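Local coordinates for protein putative acyl-CoA dehydrogenase (Burkholderia xenovorans, PDB 5JSC) that binds flavin-adenine dinucleotide in a four-chain assembly and probably is a flavoprotein of the acyl-CoA dehydrogenase family, at residues V91-E96 with F261-A267; S313-V318 with M337-A342. All coordinates share one frame; numbering follows the deposited sequence.

Contact 1: residues V91-E96 with F261-A267; sequences VCLLRE and FRTSVAA. With EDO (1,2-ethanediol), chain O.
Ser264 OG takes part in two hydrogen bonds: it accepts from Arg95 NH1 at 3.1 Å across the two helices and donates to Phe261 O, 2.7 Å from Ser264 OG, within its own helix. Its chi1 of 86° sets OG between the backbone N and the carbonyl carbon, from where it turns back one helical turn and meets a lone pair of Phe261 O, which also accepts the helical bond from Val265 N. The hydroxyl is thereby fixed in rotation and presents its oxygen to the arginine.

Arg95 reaches it with a chain bent at chi3, the guanidinium lying alongside Val265 with NH1 3.6 Å from Val265 CG2. The bond is fairly straight, 158° at the hydrogen, and OG lies near the guanidinium plane, while Ser264 O sits over one face. Through NE the same guanidinium forms a salt bridge with Asp106 OD1, so the buried charge has its main partner outside the pair.

Small side chains let the backbones come close. Ala267 CB rests 3.6 Å from Cys92 CB, and Cys92 SG lies 3.7 Å from Thr263 CG2. One turn on, Glu96 CA makes a CA-H...O contact of 3.4 Å with Ala267 O; its carboxylate extends beyond to Tyr319, Arg274 and a bound ethanediol.

The axes of the segments approach to 8.0 Å and run in the same general direction, inclined by 34°, a packing that joins helix 88-101 of the N-terminal helical region to helix 250-286 of the C-terminal one. Leu93 and Leu94 face helix 28-44, Tyr319 of helix 298-325 touches Cys92, and helix 332-356 packs against Thr263, Val265 and Ala266.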
loop_
_atom_site.group_PDB
_atom_site.type_symbol
_atom_site.label_atom_id
_atom_site.label_comp_id
_atom_site.label_asym_id
_atom_site.label_seq_id
_atom_site.Cartn_x
_atom_site.Cartn_y
_atom_site.Cartn_z
ATOM N N VAL C 91 10.779 6.310 29.867
ATOM C CA VAL C 91 9.585 7.074 29.499
ATOM C C VAL C 91 8.786 6.335 28.429
ATOM O O VAL C 91 7.548 6.271 28.484
ATOM C CB VAL C 91 9.964 8.492 29.034
ATOM C CG1 VAL C 91 8.727 9.203 28.472
ATOM C CG2 VAL C 91 10.547 9.293 30.195
ATOM N N CYS C 92 9.484 5.737 27.461
ATOM C CA CYS C 92 8.802 4.994 26.407
ATOM C C CYS C 92 8.086 3.762 26.956
ATOM O O CYS C 92 6.936 3.492 26.585
ATOM C CB CYS C 92 9.801 4.610 25.317
ATOM S SG CYS C 92 10.261 6.016 24.279
ATOM N N LEU C 93 8.741 2.996 27.832
ATOM C CA LEU C 93 8.070 1.835 28.412
ATOM C C LEU C 93 6.848 2.252 29.223
ATOM O O LEU C 93 5.832 1.539 29.243
ATOM C CB LEU C 93 9.048 1.038 29.283
ATOM C CG LEU C 93 10.091 0.213 28.522
ATOM C CD1 LEU C 93 11.186 -0.280 29.481
ATOM C CD2 LEU C 93 9.431 -0.958 27.825
ATOM N N LEU C 94 6.930 3.390 29.920
ATOM C CA LEU C 94 5.778 3.870 30.683
ATOM C C LEU C 94 4.618 4.226 29.761
ATOM O O LEU C 94 3.485 3.780 29.974
ATOM C CB LEU C 94 6.173 5.068 31.546
ATOM C CG LEU C 94 7.157 4.746 32.680
ATOM C CD1 LEU C 94 7.608 6.031 33.348
ATOM C CD2 LEU C 94 6.520 3.799 33.706
ATOM N N ARG C 95 4.878 5.033 28.724
ATOM C CA ARG C 95 3.795 5.386 27.805
ATOM C C ARG C 95 3.271 4.164 27.064
ATOM O O ARG C 95 2.053 4.012 26.881
ATOM C CB ARG C 95 4.260 6.447 26.807
ATOM C CG ARG C 95 4.353 7.842 27.386
ATOM C CD ARG C 95 4.289 8.888 26.263
ATOM N NE ARG C 95 2.937 9.024 25.706
ATOM C CZ ARG C 95 2.583 9.959 24.826
ATOM N NH1 ARG C 95 3.480 10.841 24.389
ATOM N NH2 ARG C 95 1.326 10.021 24.392
ATOM N N GLU C 96 4.169 3.285 26.613
ATOM C CA GLU C 96 3.719 2.077 25.922
ATOM C C GLU C 96 2.774 1.262 26.798
ATOM O O GLU C 96 1.685 0.865 26.358
ATOM C CB GLU C 96 4.915 1.225 25.494
ATOM C CG GLU C 96 4.473 -0.006 24.746
ATOM C CD GLU C 96 5.573 -1.014 24.519
ATOM O OE1 GLU C 96 6.758 -0.637 24.454
ATOM O OE2 GLU C 96 5.244 -2.213 24.387
ATOM N N PHE C 261 10.348 13.876 23.330
ATOM C CA PHE C 261 9.096 13.175 23.548
ATOM C C PHE C 261 8.452 12.628 22.279
ATOM O O PHE C 261 7.521 11.831 22.393
ATOM C CB PHE C 261 8.150 14.080 24.339
ATOM C CG PHE C 261 8.619 14.281 25.756
ATOM C CD1 PHE C 261 8.432 13.283 26.696
ATOM C CD2 PHE C 261 9.326 15.412 26.120
ATOM C CE1 PHE C 261 8.896 13.424 27.985
ATOM C CE2 PHE C 261 9.793 15.566 27.420
ATOM C CZ PHE C 261 9.582 14.568 28.351
ATOM N N ARG C 262 8.956 12.954 21.082
ATOM C CA ARG C 262 8.412 12.302 19.890
ATOM C C ARG C 262 8.582 10.787 19.958
ATOM O O ARG C 262 7.686 10.043 19.550
ATOM C CB ARG C 262 9.047 12.859 18.612
ATOM C CG ARG C 262 8.337 14.108 18.069
ATOM C CD ARG C 262 9.132 14.759 16.951
ATOM N NE ARG C 262 8.500 15.997 16.513
ATOM C CZ ARG C 262 9.080 16.892 15.720
ATOM N NH1 ARG C 262 10.324 16.694 15.296
ATOM N NH2 ARG C 262 8.421 17.987 15.360
ATOM N N THR C 263 9.714 10.301 20.482
ATOM C CA THR C 263 9.857 8.851 20.604
ATOM C C THR C 263 8.829 8.277 21.577
ATOM O O THR C 263 8.351 7.148 21.390
ATOM C CB THR C 263 11.279 8.492 21.044
ATOM O OG1 THR C 263 12.215 9.197 20.218
ATOM C CG2 THR C 263 11.538 6.992 20.898
ATOM N N SER C 264 8.449 9.051 22.598
ATOM C CA SER C 264 7.417 8.597 23.520
ATOM C C SER C 264 6.039 8.553 22.863
ATOM O O SER C 264 5.215 7.724 23.257
ATOM C CB SER C 264 7.405 9.482 24.780
ATOM O OG SER C 264 6.604 10.646 24.624
ATOM N N VAL C 265 5.765 9.422 21.874
ATOM C CA VAL C 265 4.519 9.303 21.112
ATOM C C VAL C 265 4.530 8.021 20.303
ATOM O O VAL C 265 3.504 7.340 20.171
ATOM C CB VAL C 265 4.309 10.518 20.184
ATOM C CG1 VAL C 265 3.048 10.337 19.307
ATOM C CG2 VAL C 265 4.198 11.787 20.992
ATOM N N ALA C 266 5.685 7.690 19.724
ATOM C CA ALA C 266 5.831 6.406 19.050
ATOM C C ALA C 266 5.555 5.258 20.006
ATOM O O ALA C 266 4.889 4.284 19.638
ATOM C CB ALA C 266 7.228 6.291 18.450
ATOM N N ALA C 267 6.047 5.365 21.244
ATOM C CA ALA C 267 5.818 4.309 22.225
ATOM C C ALA C 267 4.338 4.187 22.583
ATOM O O ALA C 267 3.816 3.073 22.720
ATOM C CB ALA C 267 6.664 4.570 23.472
HETATM C C1 EDO O . 8.986 -3.328 23.903
HETATM O O1 EDO O . 7.888 -2.815 23.153
HETATM C C2 EDO O . 8.585 -3.489 25.362
HETATM O O2 EDO O . 7.269 -4.041 25.445
#

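Contact 2: residues S313-V318 with M337-A342; sequences SSALLV and MAKWHA. With SO4 (sulfate ion), chain P.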
loop_
_atom_site.group_PDB
_atom_site.type_symbol
_atom_site.label_atom_id
_atom_site.label_comp_id
_atom_site.label_asym_id
_atom_site.label_seq_id
_atom_site.Cartn_x
_atom_site.Cartn_y
_atom_site.Cartn_z
ATOM N N SER C 313 8.394 -4.073 14.025
ATOM C CA SER C 313 9.204 -3.032 13.403
ATOM C C SER C 313 9.029 -1.707 14.138
ATOM O O SER C 313 10.011 -0.981 14.339
ATOM C CB SER C 313 8.876 -2.900 11.912
ATOM O OG SER C 313 7.508 -2.653 11.685
ATOM N N SER C 314 7.804 -1.395 14.580
ATOM C CA SER C 314 7.588 -0.185 15.371
ATOM C C SER C 314 8.376 -0.241 16.671
ATOM O O SER C 314 9.066 0.718 17.036
ATOM C CB SER C 314 6.103 0.006 15.669
ATOM O OG SER C 314 5.374 0.245 14.478
ATOM N N ALA C 315 8.285 -1.364 17.387
ATOM C CA ALA C 315 8.965 -1.468 18.671
ATOM C C ALA C 315 10.475 -1.342 18.513
ATOM O O ALA C 315 11.134 -0.667 19.316
ATOM C CB ALA C 315 8.601 -2.790 19.347
ATOM N N LEU C 316 11.044 -1.992 17.493
ATOM C CA LEU C 316 12.478 -1.878 17.248
ATOM C C LEU C 316 12.873 -0.435 16.955
ATOM O O LEU C 316 13.887 0.052 17.473
ATOM C CB LEU C 316 12.889 -2.806 16.105
ATOM C CG LEU C 316 12.921 -4.295 16.514
ATOM C CD1 LEU C 316 12.837 -5.226 15.290
ATOM C CD2 LEU C 316 14.183 -4.596 17.342
ATOM N N LEU C 317 12.075 0.275 16.142
ATOM C CA LEU C 317 12.378 1.681 15.868
ATOM C C LEU C 317 12.241 2.551 17.114
ATOM O O LEU C 317 13.060 3.459 17.329
ATOM C CB LEU C 317 11.478 2.206 14.755
ATOM C CG LEU C 317 11.769 1.656 13.363
ATOM C CD1 LEU C 317 10.593 1.995 12.452
ATOM C CD2 LEU C 317 13.043 2.251 12.805
ATOM N N VAL C 318 11.209 2.309 17.934
ATOM C CA VAL C 318 11.031 3.072 19.170
ATOM C C VAL C 318 12.250 2.923 20.062
ATOM O O VAL C 318 12.838 3.914 20.516
ATOM C CB VAL C 318 9.760 2.618 19.913
ATOM C CG1 VAL C 318 9.735 3.191 21.334
ATOM C CG2 VAL C 318 8.517 3.030 19.147
ATOM N N MET C 337 11.595 9.022 12.606
ATOM C CA MET C 337 11.288 7.725 12.002
ATOM C C MET C 337 10.365 6.907 12.893
ATOM O O MET C 337 9.391 6.307 12.420
ATOM C CB MET C 337 12.567 6.932 11.766
ATOM C CG MET C 337 13.217 7.084 10.451
ATOM S SD MET C 337 14.353 5.683 10.300
ATOM C CE MET C 337 15.163 6.184 8.778
ATOM N N ALA C 338 10.684 6.833 14.188
ATOM C CA ALA C 338 9.890 6.029 15.108
ATOM C C ALA C 338 8.476 6.573 15.228
ATOM O O ALA C 338 7.505 5.812 15.194
ATOM C CB ALA C 338 10.563 5.991 16.477
ATOM N N LYS C 339 8.347 7.899 15.391
ATOM C CA LYS C 339 7.032 8.507 15.568
ATOM C C LYS C 339 6.172 8.289 14.328
ATOM O O LYS C 339 5.006 7.896 14.422
ATOM C CB LYS C 339 7.204 10.001 15.880
ATOM C CG LYS C 339 5.975 10.707 16.466
ATOM C CD LYS C 339 5.037 11.238 15.398
ATOM C CE LYS C 339 3.862 11.989 16.013
ATOM N NZ LYS C 339 2.920 12.527 14.967
ATOM N N TRP C 340 6.750 8.537 13.157
ATOM C CA TRP C 340 6.080 8.287 11.885
ATOM C C TRP C 340 5.626 6.837 11.769
ATOM O O TRP C 340 4.434 6.552 11.580
ATOM C CB TRP C 340 7.057 8.673 10.769
ATOM C CG TRP C 340 6.791 8.205 9.364
ATOM C CD1 TRP C 340 5.632 7.707 8.837
ATOM C CD2 TRP C 340 7.743 8.222 8.301
ATOM N NE1 TRP C 340 5.817 7.404 7.500
ATOM C CE2 TRP C 340 7.108 7.719 7.155
ATOM C CE3 TRP C 340 9.086 8.620 8.210
ATOM C CZ2 TRP C 340 7.771 7.582 5.941
ATOM C CZ3 TRP C 340 9.740 8.480 7.001
ATOM C CH2 TRP C 340 9.079 7.976 5.879
ATOM N N HIS C 341 6.564 5.895 11.877
ATOM C CA HIS C 341 6.248 4.491 11.613
ATOM C C HIS C 341 5.270 3.934 12.641
ATOM O O HIS C 341 4.321 3.213 12.299
ATOM C CB HIS C 341 7.542 3.674 11.615
ATOM C CG HIS C 341 7.369 2.247 11.201
ATOM N ND1 HIS C 341 6.819 1.288 12.027
ATOM C CD2 HIS C 341 7.717 1.610 10.059
ATOM C CE1 HIS C 341 6.807 0.128 11.395
ATOM N NE2 HIS C 341 7.351 0.294 10.202
ATOM N N ALA C 342 5.504 4.227 13.917
ATOM C CA ALA C 342 4.658 3.610 14.935
ATOM C C ALA C 342 3.241 4.170 14.898
ATOM O O ALA C 342 2.279 3.435 15.132
ATOM C CB ALA C 342 5.286 3.788 16.319
HETATM S S SO4 P . 5.883 -2.876 8.472
HETATM O O1 SO4 P . 6.597 -3.543 9.563
HETATM O O2 SO4 P . 6.784 -1.932 7.812
HETATM O O3 SO4 P . 4.728 -2.145 9.014
HETATM O O4 SO4 P . 5.469 -3.894 7.504
#
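With CG anti to the backbone N (chi1 -173°), His341 extends its imidazole across to helix 298-325, where Ser314 OG, turned beside its own backbone N at chi1 -65°, meets it at the edge. His341 ND1 donates to Ser314 OG at 3.0 Å, with the oxygen only 3° out of the ring plane. Ser314 OG in turn is bonded to Thr310 O one turn earlier, so the hydroxyl that receives the imidazole is itself anchored.

Leu317 covers one face of the same ring, its side chain crossing that of His341 at about a right angle. The CD1 methyl of Leu317 makes a CH-pi contact, 3.8 Å from the ring centroid and displaced toward the rim, near His341 CG. In this conformer, one of two modelled, edge bond and face contact would favour this ring orientation. His341 NE2 gives a weak bond of 3.3 Å to sulfate O2; the ion is also bonded to Thr310 OG1 of this chain and to His341 NE2 of the second subunit.

Beyond the histidine the packing is apolar: Ser314 CB lies 3.9 Å from Ala342 CB, and Val318 leans on Ala338 and Ala342. The axes of segments 313-318 and 337-342 approach to 8.6 Å; their helices 298-325 and 332-356 run antiparallel as a hairpin of the C-terminal helical region. Helix 250-286 packs on Val318, helix 385-405 on Met337, and Leu309 of the second subunit on Leu317.

How the contacts relate
From the N terminus, helix 88-101 supplies the first half of contact 1, and the chain then passes through further helices and the beta-rich middle region before helix 250-286 closes that long loop of 164 residues. Contact 2 opens only afterwards and closes a short one of 18 residues, made of the adjoining helix ends and the connection between them. The two thus follow in series, neither nested nor crossing, with centres about 10 Å apart. They meet at helix 250-286: Ala266, on the side turned from helix 88-101, packs against contact 2, its CB 3.6 Å from Val318 CG2. The helix thereby links the N-terminal helical region to the C-terminal hairpin.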